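Local coordinates for PurS (Thermus thermophilus, PDB 2CUW), which is a small alpha/beta protein of the PurS family, built from a three-stranded antiparallel sheet and two helices, at residues A[3-8]-A[43-48]; A[8-13]-A[65-70]; A[20-25]-A[35-40]. All blocks are in the same frame, centred on the assembly; numbering follows the deposited sequence.

Contact 1 (A[3-8]-A[43-48]); sequences RYQATL and VLEIVF
Glu45 reaches Gln5 and Thr7 through two successive turns of its side chain: CG lies beside the backbone N (chi1 -62°), and a second bend at chi2, -66°, swings the carboxylate towards strand 3-8. Thr7 OG1 donates to Glu45 OE1 at 2.9 Å, approaching on the syn side and close to the carboxylate plane. Gln5 comes to the same oxygen with a fully extended chain. Its NE2 lies 3.0 Å from Glu45 OE1, but the bond is weak because the N-H points well off the line, and the amide plane stands steeply against the carboxylate. Two donors thus share one oxygen on the face formed by Gln5, Thr7, Glu45 and Val47.

The other face is apolar. Phe48 has its CG between the backbone N and the carbonyl carbon (chi1 61°), which brings the ring over towards Ala6 and Tyr4. Ala6 CB meets the ring edge at Phe48 CE2, 3.8 Å away, while Tyr4 CB lies over one face. Farther along, Leu8 CD1 touches Ile46 CD1 at 3.8 Å, the two branched chains crossing at a slant.

Between the two faces, the backbones pair in regular antiparallel fashion. Six backbone bonds join Tyr4 with Phe48, Ala6 with Ile46 and Leu8 with Leu44, and Val47 CA adds a C-H contact to Tyr4 O at 3.1 Å. Strand 3-12 is the middle strand: its other edge pairs with strand 73-82, and helix 53-67 packs on the apolar face, with Ala60 against Ala6 and Met63 against Phe48.

Contact 2 (A[8-13]-A[65-70]); sequences LLIELK and ALLANP
Ile10 presses its terminal methyl into the base of the Leu67 side chain, CD1 lying 3.3 Å from Leu67 CB, tighter than ordinary van der Waals packing. The conformation of Ile10 accounts for the reach. With CG1 set beside the backbone N (chi1 -57°) and the chain then running straight out (chi2 178°), CD1 is carried as a probe towards the helix end, where it also comes within 3.9 Å of Leu67 O. The two side chains cross at roughly a right angle, with the end of the isoleucine at the base of the leucine. The other branch of Ile10 serves a different neighbour: CG2 faces Ala68, 4.4 Å from its CB. One strand residue therefore spans the point where the chain leaves helical geometry. Leu8, two positions earlier on the same face of the strand, makes a looser touch through its CD1, 4.3 Å from Leu67 CD1.

Helix 53-67 links strands 42-49 and 73-82, which run parallel to each other with strand 3-12 between them. This is a split beta-alpha-beta crossover, and the contact lies where the helix gives way to the loop that leads into the last strand.

Beyond the apolar patch, Lys13 stretches out with every torsion past CG extended, bridging a gap of 9.5 Å between Lys13 CA and Pro70 CA. Its NZ donates to Pro70 O at 2.8 Å, arriving almost head-on to the carbonyl (C=O...N angle 167°). In the same loop, Asn69 OD1 accepts a bond from Met72 N.

Contact 3 (A[20-25]-A[35-40]); sequences QGRAVE and VEEVRV
Gly21, within helix 19-30, and Val38, on the connecting chain, meet backbone to backbone: the segment 35-40 runs back alongside the helix in the opposite direction. It forms no regular strand, although from Glu37 onward its backbone is extended. The closest CA pair is Gly21 with Arg39, 4.8 Å apart. Such proximity is possible because glycine has no side chain, and Val38 O comes within 3.2 Å of Gly21 CA in a C-H...O contact.

Glu25 ties the two segments together through its carboxylate, where OE2 accepts the backbone N-H of Val38 at 2.9 Å. That bond is fairly straight (156°) and uses the anti lone pair. Arg22, bent at chi2 and chi3, curls back so that NH1 forms a salt bridge to the same OE2, also at 2.9 Å, but from well above the carboxylate plane. The pairing would tend to favour the charged form of Glu25. A second salt bridge, Arg39 NH1 to Glu37 OE1, stays within the extended segment.

Valines fill the other flank. Val24 CG1 packs on Val38 CG1 at 3.6 Å, the side chains crossing nearly at right angles, and Val40 CG2 sits 3.6 Å from Gly21 N, while its CG1 rests against the amide of Gln20. Asp18, just before the helix, holds both sides through hydrogen bonds to Gly21 N and Val40 N. The arrangement is that of a helix followed by a turn and an extended connection, which runs back antiparallel along the helix before entering strand 42-49.

Contacts 1 and 2, with centres about 14 Å apart, share Leu8 and strand 3-12: the first half of the strand pairs with strand 42-49, the second meets the end of helix 53-67. Along the chain their segments alternate. Leu44 joins them, packing on both Ile10 and Leu67. Contact 3 lies about 18 Å from the centre of contact 2 and 26 Å from that of contact 1, across the chain's centre. In sequence its segments fall between the halves of both others, wholly within the connection from strand 3-12 to strand 42-49. Sheet and second helix form one body, while helix 19-30 and its returning chain project from it, touching contact 2 where Leu12 packs on Val40.

Contact 1 (A[3-8]-A[43-48])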
ATOM      1  N   ARG A   3      -7.345  19.372  -5.232  1.00 16.66           N
ATOM      2  CA  ARG A   3      -6.356  18.349  -5.534  1.00 18.20           C
ATOM      3  C   ARG A   3      -6.168  17.508  -4.276  1.00 17.87           C
ATOM      4  O   ARG A   3      -6.002  18.046  -3.179  1.00 19.23           O
ATOM      5  CB  ARG A   3      -5.002  18.965  -5.884  1.00 18.88           C
ATOM      6  CG  ARG A   3      -4.897  19.693  -7.204  1.00 24.16           C
ATOM      7  CD  ARG A   3      -3.408  19.821  -7.557  1.00 26.55           C
ATOM      8  NE  ARG A   3      -2.647  20.307  -6.405  1.00 27.91           N
ATOM      9  CZ  ARG A   3      -1.328  20.201  -6.267  1.00 31.31           C
ATOM     10  NH1 ARG A   3      -0.598  19.618  -7.211  1.00 30.13           N
ATOM     11  NH2 ARG A   3      -0.739  20.685  -5.180  1.00 28.81           N
ATOM     12  N   TYR A   4      -6.182  16.194  -4.430  1.00 15.95           N
ATOM     13  CA  TYR A   4      -5.996  15.309  -3.294  1.00 13.99           C
ATOM     14  C   TYR A   4      -4.839  14.355  -3.554  1.00 13.28           C
ATOM     15  O   TYR A   4      -4.430  14.148  -4.693  1.00 13.45           O
ATOM     16  CB  TYR A   4      -7.260  14.489  -3.036  1.00 14.68           C
ATOM     17  CG  TYR A   4      -8.492  15.314  -2.733  1.00 15.45           C
ATOM     18  CD1 TYR A   4      -8.874  15.586  -1.419  1.00 15.28           C
ATOM     19  CD2 TYR A   4      -9.280  15.818  -3.765  1.00 14.82           C
ATOM     20  CE1 TYR A   4     -10.022  16.338  -1.146  1.00 16.05           C
ATOM     21  CE2 TYR A   4     -10.423  16.567  -3.508  1.00 12.96           C
ATOM     22  CZ  TYR A   4     -10.793  16.823  -2.202  1.00 17.02           C
ATOM     23  OH  TYR A   4     -11.949  17.544  -1.963  1.00 14.33           O
ATOM     24  N   GLN A   5      -4.304  13.794  -2.479  1.00 14.04           N
ATOM     25  CA  GLN A   5      -3.230  12.825  -2.579  1.00 13.86           C
ATOM     26  C   GLN A   5      -3.691  11.604  -1.817  1.00 12.23           C
ATOM     27  O   GLN A   5      -4.025  11.685  -0.633  1.00 13.05           O
ATOM     28  CB  GLN A   5      -1.928  13.354  -1.961  1.00 16.34           C
ATOM     29  CG  GLN A   5      -0.767  12.375  -2.086  1.00 15.88           C
ATOM     30  CD  GLN A   5       0.509  12.872  -1.432  1.00 17.43           C
ATOM     31  OE1 GLN A   5       1.025  13.927  -1.777  1.00 19.18           O
ATOM     32  NE2 GLN A   5       1.023  12.103  -0.483  1.00 17.41           N
ATOM     33  N   ALA A   6      -3.736  10.472  -2.507  1.00 12.14           N
ATOM     34  CA  ALA A   6      -4.135   9.229  -1.883  1.00 12.32           C
ATOM     35  C   ALA A   6      -2.879   8.405  -1.669  1.00 13.29           C
ATOM     36  O   ALA A   6      -2.041   8.305  -2.562  1.00 16.22           O
ATOM     37  CB  ALA A   6      -5.087   8.466  -2.784  1.00 13.34           C
ATOM     38  N   THR A   7      -2.744   7.826  -0.482  1.00 10.97           N
ATOM     39  CA  THR A   7      -1.600   6.977  -0.193  1.00 11.50           C
ATOM     40  C   THR A   7      -2.164   5.575  -0.185  1.00 13.01           C
ATOM     41  O   THR A   7      -2.806   5.160   0.782  1.00 13.28           O
ATOM     42  CB  THR A   7      -0.982   7.282   1.183  1.00  8.02           C
ATOM     43  OG1 THR A   7      -0.546   8.644   1.210  1.00  9.55           O
ATOM     44  CG2 THR A   7       0.207   6.363   1.434  1.00  8.51           C
ATOM     45  N   LEU A   8      -1.942   4.868  -1.289  1.00 11.69           N
ATOM     46  CA  LEU A   8      -2.420   3.507  -1.459  1.00 12.24           C
ATOM     47  C   LEU A   8      -1.321   2.478  -1.236  1.00 12.96           C
ATOM     48  O   LEU A   8      -0.234   2.591  -1.802  1.00 14.45           O
ATOM     49  CB  LEU A   8      -2.987   3.331  -2.869  1.00 12.75           C
ATOM     50  CG  LEU A   8      -4.325   4.011  -3.181  1.00 15.86           C
ATOM     51  CD1 LEU A   8      -4.597   3.939  -4.667  1.00 17.71           C
ATOM     52  CD2 LEU A   8      -5.440   3.329  -2.401  1.00 14.42           C
ATOM     53  N   VAL A  43       3.789   1.056  -2.429  1.00 11.14           N
ATOM     54  CA  VAL A  43       3.035   2.215  -1.985  1.00 12.49           C
ATOM     55  C   VAL A  43       2.967   3.125  -3.188  1.00 10.62           C
ATOM     56  O   VAL A  43       3.951   3.298  -3.902  1.00 12.18           O
ATOM     57  CB  VAL A  43       3.718   2.996  -0.807  1.00  9.94           C
ATOM     58  CG1 VAL A  43       5.172   3.259  -1.111  1.00  9.01           C
ATOM     59  CG2 VAL A  43       3.019   4.338  -0.619  1.00  6.96           C
ATOM     60  N   LEU A  44       1.789   3.677  -3.428  1.00 10.55           N
ATOM     61  CA  LEU A  44       1.589   4.596  -4.527  1.00 11.00           C
ATOM     62  C   LEU A  44       0.996   5.885  -3.996  1.00 11.66           C
ATOM     63  O   LEU A  44      -0.054   5.875  -3.353  1.00 11.54           O
ATOM     64  CB  LEU A  44       0.643   4.016  -5.582  1.00 13.27           C
ATOM     65  CG  LEU A  44       1.184   2.908  -6.487  1.00 12.66           C
ATOM     66  CD1 LEU A  44       0.918   1.570  -5.856  1.00 14.03           C
ATOM     67  CD2 LEU A  44       0.520   2.996  -7.841  1.00 16.88           C
ATOM     68  N   GLU A  45       1.691   6.988  -4.250  1.00 10.63           N
ATOM     69  CA  GLU A  45       1.219   8.295  -3.839  1.00 11.45           C
ATOM     70  C   GLU A  45       0.545   8.810  -5.102  1.00 11.84           C
ATOM     71  O   GLU A  45       1.213   9.034  -6.105  1.00  9.61           O
ATOM     72  CB  GLU A  45       2.393   9.201  -3.470  1.00 10.29           C
ATOM     73  CG  GLU A  45       3.230   8.701  -2.292  1.00 12.79           C
ATOM     74  CD  GLU A  45       2.461   8.708  -0.972  1.00 13.69           C
ATOM     75  OE1 GLU A  45       1.318   9.205  -0.957  1.00 13.30           O
ATOM     76  OE2 GLU A  45       3.003   8.222   0.045  1.00 11.14           O
ATOM     77  N   ILE A  46      -0.776   8.954  -5.075  1.00 11.44           N
ATOM     78  CA  ILE A  46      -1.470   9.441  -6.260  1.00 13.25           C
ATOM     79  C   ILE A  46      -2.139  10.784  -6.029  1.00 10.78           C
ATOM     80  O   ILE A  46      -2.941  10.943  -5.110  1.00 10.54           O
ATOM     81  CB  ILE A  46      -2.561   8.468  -6.747  1.00 14.73           C
ATOM     82  CG1 ILE A  46      -1.981   7.068  -6.954  1.00 17.19           C
ATOM     83  CG2 ILE A  46      -3.147   8.984  -8.059  1.00 15.34           C
ATOM     84  CD1 ILE A  46      -1.826   6.279  -5.676  1.00 24.74           C
ATOM     85  N   VAL A  47      -1.791  11.746  -6.868  1.00 11.64           N
ATOM     86  CA  VAL A  47      -2.362  13.079  -6.790  1.00 13.86           C
ATOM     87  C   VAL A  47      -3.402  13.202  -7.905  1.00 14.32           C
ATOM     88  O   VAL A  47      -3.126  12.905  -9.071  1.00 15.18           O
ATOM     89  CB  VAL A  47      -1.277  14.153  -6.954  1.00 14.40           C
ATOM     90  CG1 VAL A  47      -1.908  15.544  -7.036  1.00 13.43           C
ATOM     91  CG2 VAL A  47      -0.316  14.083  -5.771  1.00 14.72           C
ATOM     92  N   PHE A  48      -4.602  13.630  -7.537  1.00 14.49           N
ATOM     93  CA  PHE A  48      -5.683  13.763  -8.501  1.00 15.58           C
ATOM     94  C   PHE A  48      -6.739  14.763  -8.033  1.00 15.95           C
ATOM     95  O   PHE A  48      -6.877  15.021  -6.839  1.00 15.32           O
ATOM     96  CB  PHE A  48      -6.341  12.398  -8.722  1.00 13.19           C
ATOM     97  CG  PHE A  48      -6.954  11.807  -7.481  1.00 14.90           C
ATOM     98  CD1 PHE A  48      -8.328  11.869  -7.269  1.00 14.46           C
ATOM     99  CD2 PHE A  48      -6.158  11.198  -6.516  1.00 14.21           C
ATOM    100  CE1 PHE A  48      -8.904  11.336  -6.119  1.00 14.01           C
ATOM    101  CE2 PHE A  48      -6.723  10.658  -5.355  1.00 16.32           C
ATOM    102  CZ  PHE A  48      -8.101  10.726  -5.155  1.00 14.67           C
TER

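Contact 2 (A[8-13]-A[65-70])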
ATOM      1  N   LEU A   8      -1.942   4.868  -1.289  1.00 11.69           N
ATOM      2  CA  LEU A   8      -2.420   3.507  -1.459  1.00 12.24           C
ATOM      3  C   LEU A   8      -1.321   2.478  -1.236  1.00 12.96           C
ATOM      4  O   LEU A   8      -0.234   2.591  -1.802  1.00 14.45           O
ATOM      5  CB  LEU A   8      -2.987   3.331  -2.869  1.00 12.75           C
ATOM      6  CG  LEU A   8      -4.325   4.011  -3.181  1.00 15.86           C
ATOM      7  CD1 LEU A   8      -4.597   3.939  -4.667  1.00 17.71           C
ATOM      8  CD2 LEU A   8      -5.440   3.329  -2.401  1.00 14.42           C
ATOM      9  N   LEU A   9      -1.617   1.482  -0.409  1.00 12.55           N
ATOM     10  CA  LEU A   9      -0.689   0.396  -0.125  1.00 13.21           C
ATOM     11  C   LEU A   9      -1.219  -0.863  -0.800  1.00 15.13           C
ATOM     12  O   LEU A   9      -2.389  -1.219  -0.641  1.00 16.66           O
ATOM     13  CB  LEU A   9      -0.599   0.132   1.382  1.00 10.80           C
ATOM     14  CG  LEU A   9      -0.139   1.300   2.265  1.00 10.80           C
ATOM     15  CD1 LEU A   9      -0.025   0.819   3.718  1.00  9.08           C
ATOM     16  CD2 LEU A   9       1.204   1.840   1.749  1.00  5.29           C
ATOM     17  N   ILE A  10      -0.371  -1.529  -1.568  1.00 13.75           N
ATOM     18  CA  ILE A  10      -0.777  -2.770  -2.214  1.00 13.18           C
ATOM     19  C   ILE A  10       0.108  -3.829  -1.591  1.00 12.03           C
ATOM     20  O   ILE A  10       1.307  -3.894  -1.865  1.00 12.28           O
ATOM     21  CB  ILE A  10      -0.552  -2.717  -3.722  1.00 12.89           C
ATOM     22  CG1 ILE A  10      -1.311  -1.524  -4.298  1.00 13.96           C
ATOM     23  CG2 ILE A  10      -1.006  -4.035  -4.360  1.00 12.79           C
ATOM     24  CD1 ILE A  10      -1.122  -1.348  -5.784  1.00 21.46           C
ATOM     25  N   GLU A  11      -0.489  -4.652  -0.741  1.00 12.86           N
ATOM     26  CA  GLU A  11       0.265  -5.667  -0.030  1.00 15.77           C
ATOM     27  C   GLU A  11      -0.227  -7.081  -0.272  1.00 18.25           C
ATOM     28  O   GLU A  11      -1.344  -7.298  -0.775  1.00 17.80           O
ATOM     29  CB  GLU A  11       0.247  -5.328   1.473  1.00 17.55           C
ATOM     30  CG  GLU A  11       0.572  -3.843   1.721  1.00 18.05           C
ATOM     31  CD  GLU A  11       0.638  -3.453   3.193  1.00 22.64           C
ATOM     32  OE1 GLU A  11      -0.286  -3.807   3.954  1.00 26.45           O
ATOM     33  OE2 GLU A  11       1.614  -2.771   3.586  1.00 20.14           O
ATOM     34  N   LEU A  12       0.622  -8.039   0.081  1.00 15.47           N
ATOM     35  CA  LEU A  12       0.315  -9.448  -0.078  1.00 17.52           C
ATOM     36  C   LEU A  12      -0.670  -9.943   0.980  1.00 20.13           C
ATOM     37  O   LEU A  12      -0.548  -9.610   2.161  1.00 17.26           O
ATOM     38  CB  LEU A  12       1.599 -10.272   0.009  1.00 18.22           C
ATOM     39  CG  LEU A  12       2.722  -9.894  -0.962  1.00 20.57           C
ATOM     40  CD1 LEU A  12       3.964 -10.724  -0.666  1.00 18.95           C
ATOM     41  CD2 LEU A  12       2.245 -10.111  -2.396  1.00 21.13           C
ATOM     42  N   LYS A  13      -1.645 -10.741   0.554  1.00 18.58           N
ATOM     43  CA  LYS A  13      -2.615 -11.291   1.487  1.00 22.92           C
ATOM     44  C   LYS A  13      -1.874 -12.307   2.337  1.00 25.91           C
ATOM     45  O   LYS A  13      -0.765 -12.728   1.993  1.00 24.39           O
ATOM     46  CB  LYS A  13      -3.753 -12.002   0.749  1.00 23.57           C
ATOM     47  CG  LYS A  13      -4.565 -11.121  -0.177  1.00 23.95           C
ATOM     48  CD  LYS A  13      -5.779 -11.875  -0.702  1.00 26.93           C
ATOM     49  CE  LYS A  13      -6.687 -10.958  -1.499  1.00 30.26           C
ATOM     50  NZ  LYS A  13      -7.932 -11.648  -1.928  1.00 31.86           N
ATOM     51  N   ALA A  65      -8.430  -0.786  -6.135  1.00 20.61           N
ATOM     52  CA  ALA A  65      -9.045  -2.035  -6.566  1.00 24.22           C
ATOM     53  C   ALA A  65      -8.511  -2.440  -7.938  1.00 24.78           C
ATOM     54  O   ALA A  65      -8.435  -3.622  -8.264  1.00 26.07           O
ATOM     55  CB  ALA A  65     -10.564  -1.870  -6.622  1.00 24.57           C
ATOM     56  N   LEU A  66      -8.126  -1.448  -8.731  1.00 26.33           N
ATOM     57  CA  LEU A  66      -7.610  -1.689 -10.071  1.00 28.92           C
ATOM     58  C   LEU A  66      -6.155  -2.154 -10.034  1.00 29.76           C
ATOM     59  O   LEU A  66      -5.731  -2.971 -10.849  1.00 30.71           O
ATOM     60  CB  LEU A  66      -7.712  -0.404 -10.895  1.00 30.98           C
ATOM     61  CG  LEU A  66      -7.903  -0.501 -12.409  1.00 32.78           C
ATOM     62  CD1 LEU A  66      -7.811   0.898 -12.999  1.00 34.53           C
ATOM     63  CD2 LEU A  66      -6.850  -1.403 -13.028  1.00 35.12           C
ATOM     64  N   LEU A  67      -5.398  -1.637  -9.073  1.00 29.32           N
ATOM     65  CA  LEU A  67      -3.984  -1.967  -8.941  1.00 28.71           C
ATOM     66  C   LEU A  67      -3.687  -3.258  -8.177  1.00 28.19           C
ATOM     67  O   LEU A  67      -2.618  -3.846  -8.335  1.00 27.13           O
ATOM     68  CB  LEU A  67      -3.267  -0.800  -8.259  1.00 29.51           C
ATOM     69  CG  LEU A  67      -3.273   0.521  -9.027  1.00 29.79           C
ATOM     70  CD1 LEU A  67      -3.111   1.694  -8.071  1.00 31.23           C
ATOM     71  CD2 LEU A  67      -2.162   0.494 -10.052  1.00 32.28           C
ATOM     72  N   ALA A  68      -4.630  -3.695  -7.353  1.00 26.45           N
ATOM     73  CA  ALA A  68      -4.432  -4.898  -6.556  1.00 27.65           C
ATOM     74  C   ALA A  68      -4.799  -6.205  -7.259  1.00 27.31           C
ATOM     75  O   ALA A  68      -5.899  -6.351  -7.786  1.00 28.29           O
ATOM     76  CB  ALA A  68      -5.212  -4.777  -5.250  1.00 28.21           C
ATOM     77  N   ASN A  69      -3.866  -7.152  -7.262  1.00 27.63           N
ATOM     78  CA  ASN A  69      -4.111  -8.456  -7.872  1.00 27.05           C
ATOM     79  C   ASN A  69      -5.059  -9.201  -6.936  1.00 27.36           C
ATOM     80  O   ASN A  69      -4.706  -9.526  -5.803  1.00 26.48           O
ATOM     81  CB  ASN A  69      -2.791  -9.223  -8.047  1.00 25.50           C
ATOM     82  CG  ASN A  69      -2.999 -10.660  -8.490  1.00 27.51           C
ATOM     83  OD1 ASN A  69      -3.178 -11.560  -7.665  1.00 28.82           O
ATOM     84  ND2 ASN A  69      -2.987 -10.882  -9.798  1.00 25.23           N
ATOM     85  N   PRO A  70      -6.288  -9.469  -7.406  1.00 29.03           N
ATOM     86  CA  PRO A  70      -7.371 -10.160  -6.698  1.00 27.89           C
ATOM     87  C   PRO A  70      -6.977 -11.369  -5.852  1.00 27.75           C
ATOM     88  O   PRO A  70      -7.438 -11.527  -4.717  1.00 26.83           O
ATOM     89  CB  PRO A  70      -8.315 -10.553  -7.832  1.00 29.98           C
ATOM     90  CG  PRO A  70      -8.160  -9.424  -8.780  1.00 28.01           C
ATOM     91  CD  PRO A  70      -6.666  -9.228  -8.811  1.00 28.78           C
TER

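Contact 3 (A[20-25]-A[35-40])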
ATOM      1  N   GLN A  20      10.751 -11.445  -0.841  1.00 32.61           N
ATOM      2  CA  GLN A  20      11.413 -10.196  -0.479  1.00 31.78           C
ATOM      3  C   GLN A  20      11.365 -10.006   1.035  1.00 29.21           C
ATOM      4  O   GLN A  20      12.378  -9.715   1.665  1.00 27.91           O
ATOM      5  CB  GLN A  20      10.737  -9.011  -1.175  1.00 32.02           C
ATOM      6  CG  GLN A  20      10.790  -9.081  -2.690  1.00 35.92           C
ATOM      7  CD  GLN A  20      10.216  -7.847  -3.350  1.00 37.27           C
ATOM      8  OE1 GLN A  20      10.752  -6.747  -3.208  1.00 39.11           O
ATOM      9  NE2 GLN A  20       9.115  -8.019  -4.075  1.00 40.24           N
ATOM     10  N   GLY A  21      10.177 -10.175   1.605  1.00 28.85           N
ATOM     11  CA  GLY A  21      10.006 -10.030   3.038  1.00 28.78           C
ATOM     12  C   GLY A  21      10.905 -10.983   3.802  1.00 29.06           C
ATOM     13  O   GLY A  21      11.593 -10.578   4.736  1.00 28.43           O
ATOM     14  N   ARG A  22      10.900 -12.254   3.412  1.00 29.57           N
ATOM     15  CA  ARG A  22      11.749 -13.242   4.066  1.00 32.85           C
ATOM     16  C   ARG A  22      13.193 -12.781   3.975  1.00 32.55           C
ATOM     17  O   ARG A  22      13.926 -12.809   4.958  1.00 34.06           O
ATOM     18  CB  ARG A  22      11.612 -14.610   3.397  1.00 34.51           C
ATOM     19  CG  ARG A  22      10.743 -15.603   4.153  1.00 39.64           C
ATOM     20  CD  ARG A  22       9.268 -15.230   4.128  1.00 42.72           C
ATOM     21  NE  ARG A  22       8.980 -14.001   4.862  1.00 45.93           N
ATOM     22  CZ  ARG A  22       7.763 -13.484   4.998  1.00 47.07           C
ATOM     23  NH1 ARG A  22       7.586 -12.362   5.682  1.00 45.79           N
ATOM     24  NH2 ARG A  22       6.720 -14.093   4.447  1.00 47.98           N
ATOM     25  N   ALA A  23      13.593 -12.342   2.788  1.00 32.69           N
ATOM     26  CA  ALA A  23      14.956 -11.878   2.578  1.00 33.18           C
ATOM     27  C   ALA A  23      15.301 -10.745   3.538  1.00 33.43           C
ATOM     28  O   ALA A  23      16.352 -10.768   4.180  1.00 34.31           O
ATOM     29  CB  ALA A  23      15.138 -11.421   1.140  1.00 32.03           C
ATOM     30  N   VAL A  24      14.415  -9.759   3.641  1.00 33.14           N
ATOM     31  CA  VAL A  24      14.646  -8.620   4.521  1.00 31.49           C
ATOM     32  C   VAL A  24      14.794  -9.043   5.980  1.00 31.45           C
ATOM     33  O   VAL A  24      15.680  -8.559   6.684  1.00 31.41           O
ATOM     34  CB  VAL A  24      13.504  -7.591   4.406  1.00 31.70           C
ATOM     35  CG1 VAL A  24      13.705  -6.470   5.409  1.00 29.36           C
ATOM     36  CG2 VAL A  24      13.457  -7.037   2.985  1.00 31.22           C
ATOM     37  N   GLU A  25      13.931  -9.943   6.433  1.00 32.06           N
ATOM     38  CA  GLU A  25      14.007 -10.422   7.808  1.00 34.52           C
ATOM     39  C   GLU A  25      15.399 -11.016   8.002  1.00 36.08           C
ATOM     40  O   GLU A  25      16.122 -10.653   8.931  1.00 35.99           O
ATOM     41  CB  GLU A  25      12.961 -11.509   8.054  1.00 34.37           C
ATOM     42  CG  GLU A  25      11.594 -11.185   7.500  1.00 35.17           C
ATOM     43  CD  GLU A  25      10.624 -12.325   7.672  1.00 35.51           C
ATOM     44  OE1 GLU A  25      11.070 -13.490   7.615  1.00 36.41           O
ATOM     45  OE2 GLU A  25       9.417 -12.058   7.853  1.00 35.77           O
ATOM     46  N   VAL A  35      13.953  -9.234  13.754  1.00 29.28           N
ATOM     47  CA  VAL A  35      12.541  -8.881  13.774  1.00 25.97           C
ATOM     48  C   VAL A  35      11.712 -10.140  13.608  1.00 26.17           C
ATOM     49  O   VAL A  35      12.213 -11.176  13.174  1.00 24.46           O
ATOM     50  CB  VAL A  35      12.172  -7.903  12.649  1.00 25.36           C
ATOM     51  CG1 VAL A  35      12.926  -6.598  12.830  1.00 22.23           C
ATOM     52  CG2 VAL A  35      12.466  -8.533  11.297  1.00 22.94           C
ATOM     53  N   GLU A  36      10.437 -10.048  13.957  1.00 24.98           N
ATOM     54  CA  GLU A  36       9.552 -11.191  13.849  1.00 25.11           C
ATOM     55  C   GLU A  36       9.038 -11.394  12.431  1.00 23.20           C
ATOM     56  O   GLU A  36       8.960 -12.523  11.958  1.00 22.37           O
ATOM     57  CB  GLU A  36       8.379 -11.021  14.806  1.00 28.38           C
ATOM     58  CG  GLU A  36       8.820 -10.860  16.245  1.00 33.97           C
ATOM     59  CD  GLU A  36       7.678 -10.531  17.163  1.00 36.61           C
ATOM     60  OE1 GLU A  36       6.670 -11.264  17.131  1.00 40.11           O
ATOM     61  OE2 GLU A  36       7.790  -9.544  17.921  1.00 40.45           O
ATOM     62  N   GLU A  37       8.705 -10.305  11.747  1.00 20.30           N
ATOM     63  CA  GLU A  37       8.178 -10.422  10.394  1.00 20.75           C
ATOM     64  C   GLU A  37       8.313  -9.165   9.546  1.00 19.64           C
ATOM     65  O   GLU A  37       8.201  -8.045  10.044  1.00 18.40           O
ATOM     66  CB  GLU A  37       6.696 -10.817  10.457  1.00 22.22           C
ATOM     67  CG  GLU A  37       6.026 -10.956   9.103  1.00 26.60           C
ATOM     68  CD  GLU A  37       4.536 -11.201   9.211  1.00 29.46           C
ATOM     69  OE1 GLU A  37       3.804 -10.284   9.641  1.00 32.00           O
ATOM     70  OE2 GLU A  37       4.096 -12.315   8.865  1.00 31.23           O
ATOM     71  N   VAL A  38       8.548  -9.366   8.255  1.00 20.05           N
ATOM     72  CA  VAL A  38       8.657  -8.270   7.306  1.00 18.66           C
ATOM     73  C   VAL A  38       7.779  -8.612   6.103  1.00 19.50           C
ATOM     74  O   VAL A  38       7.927  -9.675   5.505  1.00 16.67           O
ATOM     75  CB  VAL A  38      10.103  -8.069   6.801  1.00 22.08           C
ATOM     76  CG1 VAL A  38      10.124  -6.987   5.714  1.00 19.22           C
ATOM     77  CG2 VAL A  38      11.018  -7.659   7.959  1.00 20.76           C
ATOM     78  N   ARG A  39       6.847  -7.724   5.772  1.00 17.34           N
ATOM     79  CA  ARG A  39       5.979  -7.935   4.626  1.00 17.59           C
ATOM     80  C   ARG A  39       6.283  -6.789   3.672  1.00 16.09           C
ATOM     81  O   ARG A  39       6.235  -5.621   4.057  1.00 13.93           O
ATOM     82  CB  ARG A  39       4.506  -7.933   5.047  1.00 19.34           C
ATOM     83  CG  ARG A  39       4.164  -9.019   6.066  1.00 24.24           C
ATOM     84  CD  ARG A  39       2.668  -9.282   6.161  1.00 29.53           C
ATOM     85  NE  ARG A  39       1.895  -8.089   6.500  1.00 34.53           N
ATOM     86  CZ  ARG A  39       1.936  -7.468   7.676  1.00 36.13           C
ATOM     87  NH1 ARG A  39       2.717  -7.923   8.648  1.00 38.88           N
ATOM     88  NH2 ARG A  39       1.192  -6.389   7.879  1.00 36.83           N
ATOM     89  N   VAL A  40       6.634  -7.127   2.439  1.00 14.73           N
ATOM     90  CA  VAL A  40       6.981  -6.120   1.457  1.00 13.95           C
ATOM     91  C   VAL A  40       5.858  -5.871   0.468  1.00 14.17           C
ATOM     92  O   VAL A  40       5.341  -6.803  -0.145  1.00 13.14           O
ATOM     93  CB  VAL A  40       8.244  -6.532   0.679  1.00 15.66           C
ATOM     94  CG1 VAL A  40       8.547  -5.525  -0.418  1.00 16.14           C
ATOM     95  CG2 VAL A  40       9.409  -6.638   1.635  1.00 16.41           C
TER